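Putative sensory box/GGDEF family protein (Vibrio parahaemolyticus, PDB 3LID) probably makes cyclic di-GMP from two GTP as a membrane-bound signalling protein, of which this chain is the extracellular PDC-fold sensor domain. Local coordinates at residues 176-179 with 180-184; 203-206 with 207-210; 220-223 with 224-228. All coordinates share one frame; numbering follows the deposited sequence.

How the interactions relate
The three local contacts follow one another along the chain, all within the histidine-kinase-type sensor domain of the Cache clan. Interaction 1 closes helix 174-181, which links strand 163-173 of the first sheet to the short, weakly bonded strand 183-184 beside strand 189-195 of the second. Interactions 2 and 3 shape the long connection after strand 200-202: a 3-10 turn, then the short helix 222-225. The centres of interactions 1 and 2 lie about 14 Å apart without touching, and those of 1 and 3 about 23 Å. Interactions 2 and 3, also about 14 Å apart between centres, form one continuous patch of the second subdomain, where Arg-208 packs against Phe-220 and Met-225.

Interaction 1 of 3, residues 176-179 with 180-184; sequences YLSS and LLNYS
Asn-182 folds back over Ser-178, one helical turn earlier, and its side chain can be followed atom by atom. Asn-182 CB lies 3.3 Å from the backbone O of Ser-178, the same oxygen that accepts from the backbone N of Asn-182 at 3.0 Å. With CG anti to the carbonyl carbon (chi1 -66°), the amide stays beside the preceding turn, and Asn-182 CG is 3.5 Å from Ser-178 O. At the tip the two branches part: Asn-182 ND2 comes down on the serine, 3.4 Å from Ser-178 CA, while OD1 is hydrogen-bonded to Tyr-30 OH of helix 9-45. The hydroxyl of Ser-178 is bonded to the backbone O of Ile-174, one turn back.

This is the C-terminal end of helix 174-181, the connector of the PDC fold between the first sheet (with strand 163-173) and the second (with strands 189-195 and 260-268). Asn-182 is the first residue to leave helical backbone angles. Behind it, Leu-180 N and Leu-181 N still bond in the helical i to i+4 pattern to the carbonyls of Tyr-176 and Leu-177. A water then spans the exit, 2.9 Å from Ser-179 O and 3.1 Å from Tyr-183 N, whose proton it accepts.

On another side of the helix, a chi1 of 180° sends the branches of Leu-180 back along the helix to the Tyr-176 ring, which they meet obliquely. Leu-180 CD2 approaches Tyr-176 CE2 at 3.9 Å, and Leu-180 CD1 sits 4.0 Å from Tyr-176 OH. Phe-99 meets the Tyr-176 ring edge-to-face, whereas Leu-177 and Leu-181 turn their branches onto Ile-33 of the long helix 9-45.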
loop_
_atom_site.group_PDB
_atom_site.type_symbol
_atom_site.label_atom_id
_atom_site.label_comp_id
_atom_site.label_asym_id
_atom_site.label_seq_id
_atom_site.Cartn_x
_atom_site.Cartn_y
_atom_site.Cartn_z
ATOM N N TYR A 176 5.005 0.210 4.924
ATOM C CA TYR A 176 4.714 1.078 6.059
ATOM C C TYR A 176 3.231 0.850 6.491
ATOM O O TYR A 176 2.980 0.700 7.714
ATOM C CB TYR A 176 4.854 2.560 5.635
ATOM C CG TYR A 176 4.361 3.480 6.676
ATOM C CD1 TYR A 176 5.157 3.756 7.808
ATOM C CD2 TYR A 176 3.066 4.063 6.561
ATOM C CE1 TYR A 176 4.678 4.567 8.831
ATOM C CE2 TYR A 176 2.570 4.883 7.613
ATOM C CZ TYR A 176 3.380 5.121 8.687
ATOM O OH TYR A 176 2.826 5.936 9.700
ATOM N N LEU A 177 2.299 0.922 5.533
ATOM C CA LEU A 177 0.898 0.796 5.902
ATOM C C LEU A 177 0.675 -0.568 6.590
ATOM O O LEU A 177 -0.094 -0.640 7.542
ATOM C CB LEU A 177 -0.061 0.867 4.747
ATOM C CG LEU A 177 -0.152 2.310 4.233
ATOM C CD1 LEU A 177 -1.107 2.260 2.958
ATOM C CD2 LEU A 177 -0.669 3.283 5.332
ATOM N N SER A 178 1.280 -1.646 6.050
ATOM C CA SER A 178 1.183 -2.984 6.692
ATOM C C SER A 178 1.696 -2.962 8.109
ATOM O O SER A 178 1.070 -3.556 9.005
ATOM C CB SER A 178 1.983 -4.034 5.861
ATOM O OG SER A 178 1.320 -4.076 4.617
ATOM N N SER A 179 2.842 -2.328 8.321
ATOM C CA SER A 179 3.449 -2.240 9.632
ATOM C C SER A 179 2.525 -1.462 10.573
ATOM O O SER A 179 2.399 -1.795 11.734
ATOM C CB SER A 179 4.817 -1.524 9.535
ATOM O OG SER A 179 5.366 -1.278 10.848
ATOM N N LEU A 180 1.822 -0.474 10.047
ATOM C CA LEU A 180 0.969 0.405 10.871
ATOM C C LEU A 180 -0.342 -0.305 11.218
ATOM O O LEU A 180 -0.839 -0.161 12.356
ATOM C CB LEU A 180 0.653 1.710 10.062
ATOM C CG LEU A 180 -0.214 2.778 10.696
ATOM C CD1 LEU A 180 0.598 3.438 11.843
ATOM C CD2 LEU A 180 -0.642 3.793 9.636
ATOM N N LEU A 181 -0.922 -1.039 10.277
ATOM C CA LEU A 181 -2.326 -1.388 10.365
ATOM C C LEU A 181 -2.575 -2.879 10.648
ATOM O O LEU A 181 -3.697 -3.244 11.060
ATOM C CB LEU A 181 -3.119 -0.999 9.128
ATOM C CG LEU A 181 -3.074 0.510 8.852
ATOM C CD1 LEU A 181 -3.860 0.780 7.575
ATOM C CD2 LEU A 181 -3.607 1.206 10.033
ATOM N N ASN A 182 -1.636 -3.726 10.291
ATOM C CA ASN A 182 -2.016 -5.157 10.115
ATOM C C ASN A 182 -1.789 -6.025 11.364
ATOM O O ASN A 182 -1.985 -7.250 11.279
ATOM C CB ASN A 182 -1.297 -5.819 8.973
ATOM C CG ASN A 182 -1.687 -5.255 7.648
ATOM O OD1 ASN A 182 -2.602 -4.417 7.561
ATOM N ND2 ASN A 182 -0.905 -5.617 6.596
ATOM N N TYR A 183 -1.427 -5.419 12.477
ATOM C CA TYR A 183 -1.422 -6.222 13.743
ATOM C C TYR A 183 -2.249 -5.514 14.767
ATOM O O TYR A 183 -2.134 -4.288 14.937
ATOM C CB TYR A 183 0.012 -6.372 14.229
ATOM C CG TYR A 183 0.016 -7.123 15.528
ATOM C CD1 TYR A 183 -0.394 -8.458 15.556
ATOM C CD2 TYR A 183 0.377 -6.488 16.699
ATOM C CE1 TYR A 183 -0.445 -9.176 16.814
ATOM C CE2 TYR A 183 0.353 -7.192 17.950
ATOM C CZ TYR A 183 -0.071 -8.520 17.959
ATOM O OH TYR A 183 -0.155 -9.209 19.172
ATOM N N SER A 184 -3.099 -6.273 15.468
ATOM C CA SER A 184 -3.938 -5.711 16.520
ATOM C C SER A 184 -3.465 -6.270 17.854
ATOM O O SER A 184 -3.568 -7.458 18.089
ATOM C CB SER A 184 -5.381 -6.162 16.354
ATOM O OG SER A 184 -6.136 -5.821 17.517
HETATM O O HOH W 1 0.211 -2.930 13.186
#

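Interaction 2 of 3, residues 203-206 with 207-210; sequences SPDE and SRLY
The carboxylate of Asp-205 receives Ser-207 with one oxygen and Arg-208 with the other. Among the hydrogen bonds, OD1 accepts twice: Ser-207 OG donates to Asp-205 OD1 at 2.8 Å on the syn side, and Ser-207 N reaches the same OD1 at 3.1 Å from well above the carboxylate plane, 60° out of it. Both donors come from the same face of the group, so a single residue grips this oxygen with its backbone and its hydroxyl.

Two backbone bonds accompany them, Arg-208 N to Asp-205 O at 3.0 Å and Leu-209 N to Glu-206 O at 3.2 Å, each spanning three residues as in a 3-10 turn. The bond from Ser-207 N to Asp-205 OD1 makes an Asx turn that leads into the 3-10 segment. Just before it, Ser-203 OG accepts from Asp-205 N in an ST turn, although the position of that nitrogen is less certain. The whole piece belongs to the loop that follows strand 200-202 in the second sheet of the PDC fold, the one with strands 189-195 and 260-268.

As to charge, Asp-205 OD2 and Arg-208 NE form a salt bridge with only a weak hydrogen bond, 3.4 Å long, the carboxylate and guanidinium planes being 63° apart. The stronger partner of the arginine is Glu-192, which takes NH2 and also bonds Ser-203 OG; Tyr-200 adds a cation-pi contact.

Arg-208 places CG between its backbone N and carbonyl carbon (chi1 65°), which carries its methylene chain past Ser-203, with CD 3.3 Å from Ser-203 OG. Leu-209 spreads its two methyls: CD2 lies 3.9 Å from Ser-203 CB, while CD1 lies 3.3 Å from Glu-206 OE1, the leucine and glutamate side chains crossing at about a right angle.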
loop_
_atom_site.group_PDB
_atom_site.type_symbol
_atom_site.label_atom_id
_atom_site.label_comp_id
_atom_site.label_asym_id
_atom_site.label_seq_id
_atom_site.Cartn_x
_atom_site.Cartn_y
_atom_site.Cartn_z
ATOM N N SER A 203 2.431 -10.002 5.195
ATOM C CA SER A 203 2.279 -11.172 6.041
ATOM C C SER A 203 3.282 -11.111 7.197
ATOM O O SER A 203 4.385 -10.575 7.004
ATOM C CB SER A 203 2.477 -12.442 5.195
ATOM O OG SER A 203 2.385 -13.590 6.009
ATOM N N PRO A 204 2.943 -11.693 8.377
ATOM C CA PRO A 204 3.992 -11.794 9.409
ATOM C C PRO A 204 5.053 -12.745 8.891
ATOM O O PRO A 204 6.212 -12.683 9.324
ATOM C CB PRO A 204 3.234 -12.305 10.676
ATOM C CG PRO A 204 1.991 -12.930 10.132
ATOM C CD PRO A 204 1.632 -12.136 8.869
ATOM N N ASP A 205 4.701 -13.539 7.896
ATOM C CA ASP A 205 5.680 -14.411 7.247
ATOM C C ASP A 205 6.279 -13.858 5.931
ATOM O O ASP A 205 5.731 -14.060 4.841
ATOM C CB ASP A 205 5.090 -15.822 7.026
ATOM C CG ASP A 205 6.048 -16.752 6.293
ATOM O OD1 ASP A 205 7.279 -16.487 6.302
ATOM O OD2 ASP A 205 5.567 -17.737 5.671
ATOM N N GLU A 206 7.441 -13.189 6.042
ATOM C CA GLU A 206 8.093 -12.500 4.911
ATOM C C GLU A 206 8.332 -13.428 3.783
ATOM O O GLU A 206 8.411 -13.026 2.621
ATOM C CB GLU A 206 9.464 -11.925 5.351
ATOM C CG GLU A 206 10.466 -11.620 4.210
ATOM C CD GLU A 206 10.463 -10.114 3.870
ATOM O OE1 GLU A 206 9.536 -9.682 3.150
ATOM O OE2 GLU A 206 11.369 -9.357 4.333
ATOM N N SER A 207 8.489 -14.709 4.099
ATOM C CA SER A 207 8.923 -15.606 3.070
ATOM C C SER A 207 7.828 -15.957 2.102
ATOM O O SER A 207 8.102 -16.542 1.073
ATOM C CB SER A 207 9.546 -16.880 3.669
ATOM O OG SER A 207 8.506 -17.733 4.064
ATOM N N ARG A 208 6.580 -15.548 2.381
ATOM C CA ARG A 208 5.541 -15.845 1.403
ATOM C C ARG A 208 5.200 -14.666 0.501
ATOM O O ARG A 208 4.299 -14.766 -0.319
ATOM C CB ARG A 208 4.272 -16.347 2.109
ATOM C CG ARG A 208 3.611 -15.325 2.978
ATOM C CD ARG A 208 2.286 -15.918 3.610
ATOM N NE ARG A 208 2.559 -17.188 4.274
ATOM C CZ ARG A 208 1.644 -17.940 4.906
ATOM N NH1 ARG A 208 2.000 -19.072 5.485
ATOM N NH2 ARG A 208 0.383 -17.550 5.017
ATOM N N LEU A 209 5.953 -13.571 0.609
ATOM C CA LEU A 209 5.539 -12.366 -0.192
ATOM C C LEU A 209 5.925 -12.394 -1.647
ATOM O O LEU A 209 7.077 -12.780 -1.982
ATOM C CB LEU A 209 6.085 -11.076 0.446
ATOM C CG LEU A 209 5.732 -10.920 1.893
ATOM C CD1 LEU A 209 6.256 -9.597 2.495
ATOM C CD2 LEU A 209 4.173 -10.987 2.031
ATOM N N TYR A 210 5.046 -11.879 -2.530
ATOM C CA TYR A 210 5.383 -11.498 -3.907
ATOM C C TYR A 210 5.793 -12.706 -4.746
ATOM O O TYR A 210 6.737 -12.630 -5.590
ATOM C CB TYR A 210 6.539 -10.470 -3.980
ATOM C CG TYR A 210 6.570 -9.499 -2.851
ATOM C CD1 TYR A 210 5.458 -8.671 -2.581
ATOM C CD2 TYR A 210 7.737 -9.296 -2.097
ATOM C CE1 TYR A 210 5.523 -7.741 -1.528
ATOM C CE2 TYR A 210 7.800 -8.380 -1.056
ATOM C CZ TYR A 210 6.700 -7.575 -0.804
ATOM O OH TYR A 210 6.692 -6.676 0.205
#

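Interaction 3 of 3, residues 220-223 with 224-228; sequences FNFS and NMYPD
The ring of Phe-222 carries the ring of Tyr-226 on one face, where CD2 of the tyrosine lies 3.5 Å above the plane and toward the rim. The two planes are inclined at 53° with centroids 5.0 Å apart, an oblique pairing. One face of the Tyr-226 ring receives Met-225 CB, again toward the rim. Ile-248 of strand 246-254 touches both aromatic side chains, and the Tyr-226 hydroxyl is bonded to Asp-266.

Met-225 runs back along the turn toward Phe-220, and its SD lies 3.8 Å from Phe-220 CA and 4.4 Å from Phe-220 CD1, approaching that ring obliquely.

The amide of Asn-221 is held at both ends. Asn-221 OD1 accepts from Ser-223 N at 2.8 Å in the carbonyl plane, on a lone pair, and Ser-223 OG donates to that same OD1 from above the plane. A chi1 of -174° sets the Asn-221 amide opposite its own backbone N and beside these donors, while ND2 bonds to the backbone O of Lys-197. The main-chain O of Asn-221 likewise takes two donors, Met-225 N at 2.8 Å and Asn-224 N at 2.9 Å. The bond to the Asn-221 side chain from Ser-223 N, two residues on, is the capping bond of an asparagine N-cap, here opening the short helix 222-225 in the second half of the PDC-fold sensor domain.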
loop_
_atom_site.group_PDB
_atom_site.type_symbol
_atom_site.label_atom_id
_atom_site.label_comp_id
_atom_site.label_asym_id
_atom_site.label_seq_id
_atom_site.Cartn_x
_atom_site.Cartn_y
_atom_site.Cartn_z
ATOM N N PHE A 220 3.255 -19.764 -3.071
ATOM C CA PHE A 220 2.493 -19.027 -2.078
ATOM C C PHE A 220 1.432 -18.202 -2.751
ATOM O O PHE A 220 1.501 -16.915 -2.790
ATOM C CB PHE A 220 3.444 -18.168 -1.267
ATOM C CG PHE A 220 4.431 -18.984 -0.460
ATOM C CD1 PHE A 220 4.023 -19.608 0.726
ATOM C CD2 PHE A 220 5.745 -19.138 -0.890
ATOM C CE1 PHE A 220 4.924 -20.367 1.492
ATOM C CE2 PHE A 220 6.651 -19.898 -0.134
ATOM C CZ PHE A 220 6.233 -20.508 1.055
ATOM N N ASN A 221 0.451 -18.897 -3.334
ATOM C CA ASN A 221 -0.702 -18.237 -3.871
ATOM C C ASN A 221 -1.894 -18.823 -3.091
ATOM O O ASN A 221 -1.945 -20.052 -2.836
ATOM C CB ASN A 221 -0.861 -18.466 -5.360
ATOM C CG ASN A 221 -1.982 -17.658 -5.939
ATOM O OD1 ASN A 221 -3.171 -17.886 -5.641
ATOM N ND2 ASN A 221 -1.640 -16.663 -6.780
ATOM N N PHE A 222 -2.785 -17.940 -2.631
ATOM C CA PHE A 222 -3.880 -18.395 -1.798
ATOM C C PHE A 222 -4.708 -19.467 -2.539
ATOM O O PHE A 222 -5.229 -20.397 -1.906
ATOM C CB PHE A 222 -4.796 -17.224 -1.474
ATOM C CG PHE A 222 -5.688 -17.514 -0.287
ATOM C CD1 PHE A 222 -5.333 -17.171 0.981
ATOM C CD2 PHE A 222 -6.911 -18.179 -0.519
ATOM C CE1 PHE A 222 -6.202 -17.422 2.102
ATOM C CE2 PHE A 222 -7.790 -18.450 0.551
ATOM C CZ PHE A 222 -7.434 -18.065 1.860
ATOM N N SER A 223 -4.813 -19.328 -3.822
ATOM C CA SER A 223 -5.630 -20.291 -4.588
ATOM C C SER A 223 -4.980 -21.679 -4.653
ATOM O O SER A 223 -5.674 -22.676 -4.858
ATOM C CB SER A 223 -5.944 -19.791 -5.961
ATOM O OG SER A 223 -4.790 -19.881 -6.811
ATOM N N ASN A 224 -3.665 -21.736 -4.520
ATOM C CA ASN A 224 -2.945 -23.016 -4.493
ATOM C C ASN A 224 -2.955 -23.547 -3.091
ATOM O O ASN A 224 -3.072 -24.755 -2.859
ATOM C CB ASN A 224 -1.492 -22.737 -4.924
ATOM C CG ASN A 224 -0.654 -23.971 -5.001
ATOM O OD1 ASN A 224 -1.016 -24.935 -5.716
ATOM N ND2 ASN A 224 0.526 -23.941 -4.349
ATOM N N MET A 225 -2.805 -22.662 -2.109
ATOM C CA MET A 225 -2.753 -23.050 -0.713
ATOM C C MET A 225 -4.111 -23.557 -0.129
ATOM O O MET A 225 -4.147 -24.546 0.625
ATOM C CB MET A 225 -2.210 -21.885 0.117
ATOM C CG MET A 225 -0.697 -21.628 -0.168
ATOM S SD MET A 225 -0.394 -19.867 0.298
ATOM C CE MET A 225 -0.354 -19.952 2.008
ATOM N N TYR A 226 -5.182 -22.885 -0.512
ATOM C CA TYR A 226 -6.540 -23.094 -0.002
ATOM C C TYR A 226 -7.526 -23.070 -1.137
ATOM O O TYR A 226 -8.413 -22.214 -1.229
ATOM C CB TYR A 226 -6.903 -22.026 1.056
ATOM C CG TYR A 226 -5.921 -21.916 2.185
ATOM C CD1 TYR A 226 -5.750 -22.959 3.120
ATOM C CD2 TYR A 226 -5.141 -20.797 2.337
ATOM C CE1 TYR A 226 -4.866 -22.859 4.183
ATOM C CE2 TYR A 226 -4.285 -20.683 3.435
ATOM C CZ TYR A 226 -4.145 -21.738 4.356
ATOM O OH TYR A 226 -3.276 -21.652 5.446
ATOM N N PRO A 227 -7.471 -24.073 -2.006
ATOM C CA PRO A 227 -8.272 -24.053 -3.223
ATOM C C PRO A 227 -9.786 -23.999 -2.993
ATOM O O PRO A 227 -10.498 -23.409 -3.786
ATOM C CB PRO A 227 -7.876 -25.363 -3.948
ATOM C CG PRO A 227 -6.954 -26.076 -3.012
ATOM C CD PRO A 227 -6.546 -25.216 -1.891
ATOM N N ASP A 228 -10.246 -24.580 -1.886
ATOM C CA ASP A 228 -11.674 -24.564 -1.610
ATOM C C ASP A 228 -12.107 -23.372 -0.858
ATOM O O ASP A 228 -13.299 -23.135 -0.792
ATOM C CB ASP A 228 -12.063 -25.826 -0.847
ATOM C CG ASP A 228 -11.888 -26.986 -1.719
ATOM O OD1 ASP A 228 -12.466 -26.887 -2.830
ATOM O OD2 ASP A 228 -11.083 -27.885 -1.389
#